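Local coordinates for galactose mutarotase-like protein (Clostridium acetobutylicum, PDB 3OS7), which probably binds carbohydrates and may interconvert the anomers of aldose sugars, at residues A[194-197]-A[198-202]; A[303-306]-A[307-311]. One frame throughout, in Å; residues are numbered along the deposited sequence. Where two conformers were deposited one is given.

Contact 1 of 2, residues A[194-197]-A[198-202]. With EDO (1,2-ethanediol), chain I.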
ATOM      1  N   GLU A 194      22.305  -5.738  -2.801  1.00 30.52           N
ATOM      2  CA  GLU A 194      23.565  -5.145  -3.285  1.00 36.67           C
ATOM      3  C   GLU A 194      24.238  -6.043  -4.325  1.00 36.11           C
ATOM      4  O   GLU A 194      24.052  -7.264  -4.340  1.00 36.05           O
ATOM      5  CB  GLU A 194      24.531  -4.892  -2.117  1.00 39.18           C
ATOM      6  CG  GLU A 194      25.252  -3.568  -2.224  1.00 51.71           C
ATOM      7  CD  GLU A 194      24.355  -2.401  -1.854  1.00 60.40           C
ATOM      8  OE1 GLU A 194      23.485  -2.025  -2.679  1.00 63.03           O
ATOM      9  OE2 GLU A 194      24.527  -1.864  -0.732  1.00 70.46           O
ATOM     10  N   GLY A 195      25.011  -5.433  -5.213  1.00 37.44           N
ATOM     11  CA  GLY A 195      25.715  -6.187  -6.245  1.00 36.19           C
ATOM     12  C   GLY A 195      24.795  -6.655  -7.351  1.00 34.74           C
ATOM     13  O   GLY A 195      25.080  -7.633  -8.049  1.00 34.50           O
ATOM     14  N   SER A 196      23.673  -5.968  -7.504  1.00 33.48           N
ATOM     15  CA  SER A 196      22.769  -6.243  -8.594  1.00 30.00           C
ATOM     16  C   SER A 196      22.452  -4.926  -9.295  1.00 30.95           C
ATOM     17  O   SER A 196      23.128  -3.930  -9.041  1.00 35.11           O
ATOM     18  CB  SER A 196      21.523  -6.927  -8.078  1.00 29.62           C
ATOM     19  OG  SER A 196      20.778  -7.310  -9.191  1.00 24.31           O
ATOM     20  N   GLU A 197      21.462  -4.906 -10.182  1.00 23.87           N
ATOM     21  CA  GLU A 197      21.171  -3.715 -10.963  1.00 24.94           C
ATOM     22  C   GLU A 197      19.663  -3.637 -11.153  1.00 21.42           C
ATOM     23  O   GLU A 197      19.015  -4.690 -11.156  1.00 19.26           O
ATOM     24  CB  GLU A 197      21.863  -3.827 -12.337  1.00 28.50           C
ATOM     25  CG  GLU A 197      22.513  -2.557 -12.821  1.00 41.07           C
ATOM     26  CD  GLU A 197      23.767  -2.201 -12.018  1.00 51.97           C
ATOM     27  OE1 GLU A 197      24.814  -2.868 -12.193  1.00 62.79           O
ATOM     28  OE2 GLU A 197      23.709  -1.239 -11.220  1.00 58.31           O
ATOM     29  N   ASP A 198      19.117  -2.435 -11.358  1.00 19.95           N
ATOM     30  CA  ASP A 198      17.672  -2.291 -11.617  1.00 21.19           C
ATOM     31  C   ASP A 198      17.190  -3.142 -12.817  1.00 24.18           C
ATOM     32  O   ASP A 198      16.085  -3.718 -12.768  1.00 22.83           O
ATOM     33  CB  ASP A 198      17.223  -0.816 -11.732  1.00 21.91           C
ATOM     34  CG  ASP A 198      17.993  -0.017 -12.776  1.00 24.89           C
ATOM     35  OD1 ASP A 198      18.813  -0.603 -13.509  1.00 28.66           O
ATOM     36  OD2 ASP A 198      17.755   1.220 -12.861  1.00 23.37           O
ATOM     37  N   SER A 199      18.036  -3.288 -13.845  1.00 23.61           N
ATOM     38  CA  SER A 199      17.740  -4.080 -15.052  0.50 24.34           C
ATOM     39  C   SER A 199      17.684  -5.590 -14.803  1.00 23.75           C
ATOM     40  O   SER A 199      17.268  -6.353 -15.666  1.00 26.98           O
ATOM     41  CB  SER A 199      18.817  -3.805 -16.115  0.50 26.27           C
ATOM     42  OG  SER A 199      20.113  -4.129 -15.624  0.50 28.85           O
ATOM     43  N   ASN A 200      18.154  -6.043 -13.648  1.00 21.67           N
ATOM     44  CA  ASN A 200      18.078  -7.452 -13.310  1.00 21.12           C
ATOM     45  C   ASN A 200      16.724  -7.859 -12.731  1.00 21.27           C
ATOM     46  O   ASN A 200      16.498  -9.041 -12.503  1.00 22.34           O
ATOM     47  CB  ASN A 200      19.160  -7.835 -12.321  1.00 21.19           C
ATOM     48  CG  ASN A 200      20.530  -7.691 -12.907  1.00 27.67           C
ATOM     49  OD1 ASN A 200      20.649  -7.517 -14.113  1.00 28.60           O
ATOM     50  ND2 ASN A 200      21.560  -7.706 -12.069  1.00 23.61           N
ATOM     51  N   CYS A 201      15.853  -6.890 -12.464  1.00 20.08           N
ATOM     52  CA  CYS A 201      14.604  -7.177 -11.765  1.00 19.71           C
ATOM     53  C   CYS A 201      13.417  -7.289 -12.710  1.00 16.47           C
ATOM     54  O   CYS A 201      13.226  -6.432 -13.565  1.00 19.53           O
ATOM     55  CB  CYS A 201      14.311  -6.123 -10.727  1.00 21.36           C
ATOM     56  SG  CYS A 201      15.478  -6.181  -9.347  1.00 26.21           S
ATOM     57  N   ARG A 202      12.608  -8.337 -12.506  1.00 14.84           N
ATOM     58  CA  ARG A 202      11.366  -8.521 -13.256  0.60 14.96           C
ATOM     59  C   ARG A 202      10.188  -8.496 -12.300  1.00 12.78           C
ATOM     60  O   ARG A 202      10.247  -9.115 -11.236  1.00 15.74           O
ATOM     61  CB  ARG A 202      11.349  -9.852 -13.967  0.60 13.50           C
ATOM     62  CG  ARG A 202      12.529 -10.111 -14.878  0.60 23.38           C
ATOM     63  CD  ARG A 202      12.401  -9.329 -16.129  0.60 24.40           C
ATOM     64  NE  ARG A 202      13.188  -9.909 -17.209  0.60 20.78           N
ATOM     65  CZ  ARG A 202      12.933  -9.714 -18.498  0.60 33.09           C
ATOM     66  NH1 ARG A 202      11.898  -8.946 -18.876  0.60 27.19           N
ATOM     67  NH2 ARG A 202      13.698 -10.304 -19.417  0.60 36.46           N
TER
HETATM   68  C1  EDO I 343      18.646  -1.226  -2.178  1.00 46.10           C
HETATM   69  O1  EDO I 343      19.096  -0.071  -1.469  1.00 52.29           O
HETATM   70  C2  EDO I 343      19.839  -1.852  -2.872  1.00 50.15           C
HETATM   71  O2  EDO I 343      20.661  -2.470  -1.877  1.00 52.40           O
HETATM   72  O   HOH W   1      20.774  -0.196 -10.636  1.00 26.47           O
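Asn-200 folds back over the residues that precede it, its backbone N donating to Glu-197 O at 3.0 Å with an N-H...O angle of 155°. This bond from residue i+3 back to residue i is the one that defines a 3-10 turn. A second backbone bond of the same span, Cys-201 N to Asp-198 O, continues the curl. This is the compact side: CB of Asn-200 rests 3.4 Å from Glu-197 O and 3.6 Å from Ser-196 OG. With chi1 -173°, the hydroxyl of Ser-196 swings away from its own N to lie beside this side chain, and it is hydrogen-bonded to Asp-268. Looser packing marks the other flank. There Glu-197 CB passes Ser-199 OG at 3.7 Å, while its bent chain carries the carboxylate away, leaving one water to bridge Glu-197 OE2 and Asp-198 N, the latter at 2.9 Å. Asp-198 OD2 makes a salt bridge with Lys-296. Farther out, exposed Glu-194 accepts a 3.0 Å bond at OE1 from O2 of a 1,2-ethanediol, probably a crystallisation additive. A single 3-10 turn of this kind, leading toward strand 201-213, is a surface connection between strands of the beta-rich mutarotase-like fold.

Contact 2 of 2, residues A[303-306]-A[307-311]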
ATOM      1  N   GLN A 303      -5.484  -1.950  -4.130  1.00 11.48           N
ATOM      2  CA  GLN A 303      -6.672  -1.150  -3.807  1.00 10.86           C
ATOM      3  C   GLN A 303      -7.887  -2.041  -3.692  1.00 10.42           C
ATOM      4  O   GLN A 303      -8.002  -3.017  -4.421  1.00 11.35           O
ATOM      5  CB  GLN A 303      -6.960  -0.085  -4.904  1.00 12.35           C
ATOM      6  CG  GLN A 303      -5.790   0.733  -5.338  1.00 15.08           C
ATOM      7  CD  GLN A 303      -6.109   1.878  -6.299  1.00 17.24           C
ATOM      8  OE1 GLN A 303      -5.294   2.775  -6.471  1.00 17.72           O
ATOM      9  NE2 GLN A 303      -7.286   1.865  -6.908  1.00 14.51           N
ATOM     10  N   THR A 304      -8.808  -1.691  -2.792  1.00  9.67           N
ATOM     11  CA  THR A 304     -10.081  -2.411  -2.688  1.00 12.47           C
ATOM     12  C   THR A 304     -11.027  -2.165  -3.851  1.00 14.15           C
ATOM     13  O   THR A 304     -11.949  -2.939  -4.095  1.00 13.91           O
ATOM     14  CB  THR A 304     -10.819  -2.047  -1.382  1.00 10.88           C
ATOM     15  OG1 THR A 304     -11.048  -0.619  -1.338  1.00 12.92           O
ATOM     16  CG2 THR A 304      -9.987  -2.486  -0.192  1.00 11.02           C
ATOM     17  N   SER A 305     -10.820  -1.073  -4.562  1.00 11.49           N
ATOM     18  CA  SER A 305     -11.719  -0.669  -5.598  1.00 14.01           C
ATOM     19  C   SER A 305     -10.957   0.048  -6.697  1.00 15.82           C
ATOM     20  O   SER A 305      -9.803   0.430  -6.532  1.00 13.36           O
ATOM     21  CB  SER A 305     -12.824   0.232  -5.044  1.00 16.70           C
ATOM     22  OG  SER A 305     -12.380   1.521  -4.657  1.00 17.85           O
ATOM     23  N   ILE A 306     -11.650   0.234  -7.807  1.00 12.73           N
ATOM     24  CA  ILE A 306     -11.119   0.949  -8.929  1.00 12.44           C
ATOM     25  C   ILE A 306     -10.869   2.421  -8.550  1.00 11.33           C
ATOM     26  O   ILE A 306     -11.478   2.967  -7.616  1.00 12.15           O
ATOM     27  CB  ILE A 306     -12.066   0.809 -10.160  1.00 12.54           C
ATOM     28  CG1 ILE A 306     -11.343   1.165 -11.447  1.00 15.02           C
ATOM     29  CG2 ILE A 306     -13.371   1.633  -9.992  1.00 11.34           C
ATOM     30  CD1 ILE A 306     -12.154   0.794 -12.675  1.00 13.27           C
ATOM     31  N   ILE A 307      -9.962   3.056  -9.271  1.00 11.92           N
ATOM     32  CA  ILE A 307      -9.771   4.490  -9.153  1.00 10.69           C
ATOM     33  C   ILE A 307     -11.127   5.179  -9.366  1.00 12.14           C
ATOM     34  O   ILE A 307     -11.877   4.785 -10.260  1.00 13.09           O
ATOM     35  CB  ILE A 307      -8.787   5.015 -10.206  1.00  9.82           C
ATOM     36  CG1 ILE A 307      -7.395   4.426  -9.990  1.00  9.64           C
ATOM     37  CG2 ILE A 307      -8.732   6.580 -10.165  1.00 11.06           C
ATOM     38  CD1 ILE A 307      -6.352   4.916 -11.028  1.00 11.14           C
ATOM     39  N   ASN A 308     -11.435   6.175  -8.536  1.00 12.69           N
ATOM     40  CA  ASN A 308     -12.677   6.979  -8.654  1.00 11.83           C
ATOM     41  C   ASN A 308     -13.941   6.117  -8.457  1.00 12.35           C
ATOM     42  O   ASN A 308     -14.958   6.438  -9.006  1.00 12.17           O
ATOM     43  CB  ASN A 308     -12.696   7.686 -10.020  1.00 12.94           C
ATOM     44  CG  ASN A 308     -13.744   8.819 -10.126  1.00 13.39           C
ATOM     45  OD1 ASN A 308     -14.014   9.540  -9.172  1.00 14.44           O
ATOM     46  ND2 ASN A 308     -14.276   9.006 -11.330  1.00 11.45           N
ATOM     47  N   SER A 309     -13.838   5.023  -7.695  1.00 13.05           N
ATOM     48  CA  SER A 309     -14.916   4.030  -7.572  1.00 14.06           C
ATOM     49  C   SER A 309     -16.300   4.600  -7.174  1.00 14.34           C
ATOM     50  O   SER A 309     -17.303   4.120  -7.674  1.00 18.46           O
ATOM     51  CB  SER A 309     -14.546   2.903  -6.590  1.00 15.62           C
ATOM     52  OG  SER A 309     -14.479   3.335  -5.238  1.00 16.15           O
ATOM     53  N   PRO A 310     -16.367   5.619  -6.303  1.00 14.51           N
ATOM     54  CA  PRO A 310     -17.690   6.144  -5.981  1.00 16.33           C
ATOM     55  C   PRO A 310     -18.437   6.770  -7.160  1.00 17.93           C
ATOM     56  O   PRO A 310     -19.652   6.928  -7.094  1.00 20.07           O
ATOM     57  CB  PRO A 310     -17.385   7.214  -4.924  1.00 17.49           C
ATOM     58  CG  PRO A 310     -16.074   6.882  -4.420  1.00 19.29           C
ATOM     59  CD  PRO A 310     -15.330   6.323  -5.547  1.00 13.52           C
ATOM     60  N   ASN A 311     -17.726   7.123  -8.231  1.00 15.31           N
ATOM     61  CA  ASN A 311     -18.335   7.812  -9.366  1.00 16.38           C
ATOM     62  C   ASN A 311     -18.487   7.006 -10.660  1.00 17.23           C
ATOM     63  O   ASN A 311     -19.028   7.533 -11.618  1.00 20.54           O
ATOM     64  CB  ASN A 311     -17.510   9.075  -9.686  1.00 14.63           C
ATOM     65  CG  ASN A 311     -17.695  10.183  -8.662  1.00 16.36           C
ATOM     66  OD1 ASN A 311     -18.840  10.506  -8.273  1.00 14.84           O
ATOM     67  ND2 ASN A 311     -16.580  10.813  -8.254  1.00 14.78           N
TER
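Ser-305 and Ser-309 meet through their hydroxyls, OG to OG at 2.8 Å, a hydrogen bond in which either could be the donor. Both OG atoms sit between their own backbone N and carbonyl carbon (chi1 70° in Ser-305), which turns them to one another across the bend. Within the same turn Ser-309 N makes a weak bond to Ile-306 O, 3.1 Å long with an angle of only 123°, and CG2 of Ile-306 packs against Ser-309 CB at 3.8 Å. The weak bond closes a type II beta turn from Ile-306 to Ser-309, with Asn-308 at its third position in a left-handed backbone conformation. The turn follows strand 297-303 in the beta-rich mutarotase-like fold. Before it, Gln-303 NE2 donates to Ser-305 O at 2.9 Å, almost in line with the C=O, and the end of this amide lies against Ile-307 CG1, 4.0 Å away. The buried N of Ile-307 has no hydrogen-bonding partner in the model. Beyond the turn Asn-311 ND2 donates to Asn-308 OD1 at 3.0 Å, nearly straight at 168°, and a backbone bond joins the same two residues. Farther out, Ser-181 also bonds Ser-305 OG, Asp-84 N reaches Asn-308 OD1, and Ile-306 and Ile-307 pack on Pro-219.

Overall arrangement
Contacts 1 and 2 follow one another along the chain and do not touch: their centres are 33 Å apart and their nearest atoms about 19 Å. Contact 1 is a surface bend, whereas the touching residues of contact 2 are all buried; the centre of contact 1 lies about 23 Å, and that of contact 2 about 15 Å, from the centre of the chain. Strand 178-189 relates them, since it runs into the loop of 194-197 and pairs antiparallel with strand 297-303, which leads into 303-311. A tetraethylene glycol, probably from the crystallisation liquor, lies about 5 Å from the Ser-309 side chain and may mark a pocket beside contact 2, although this does not establish a sugar site.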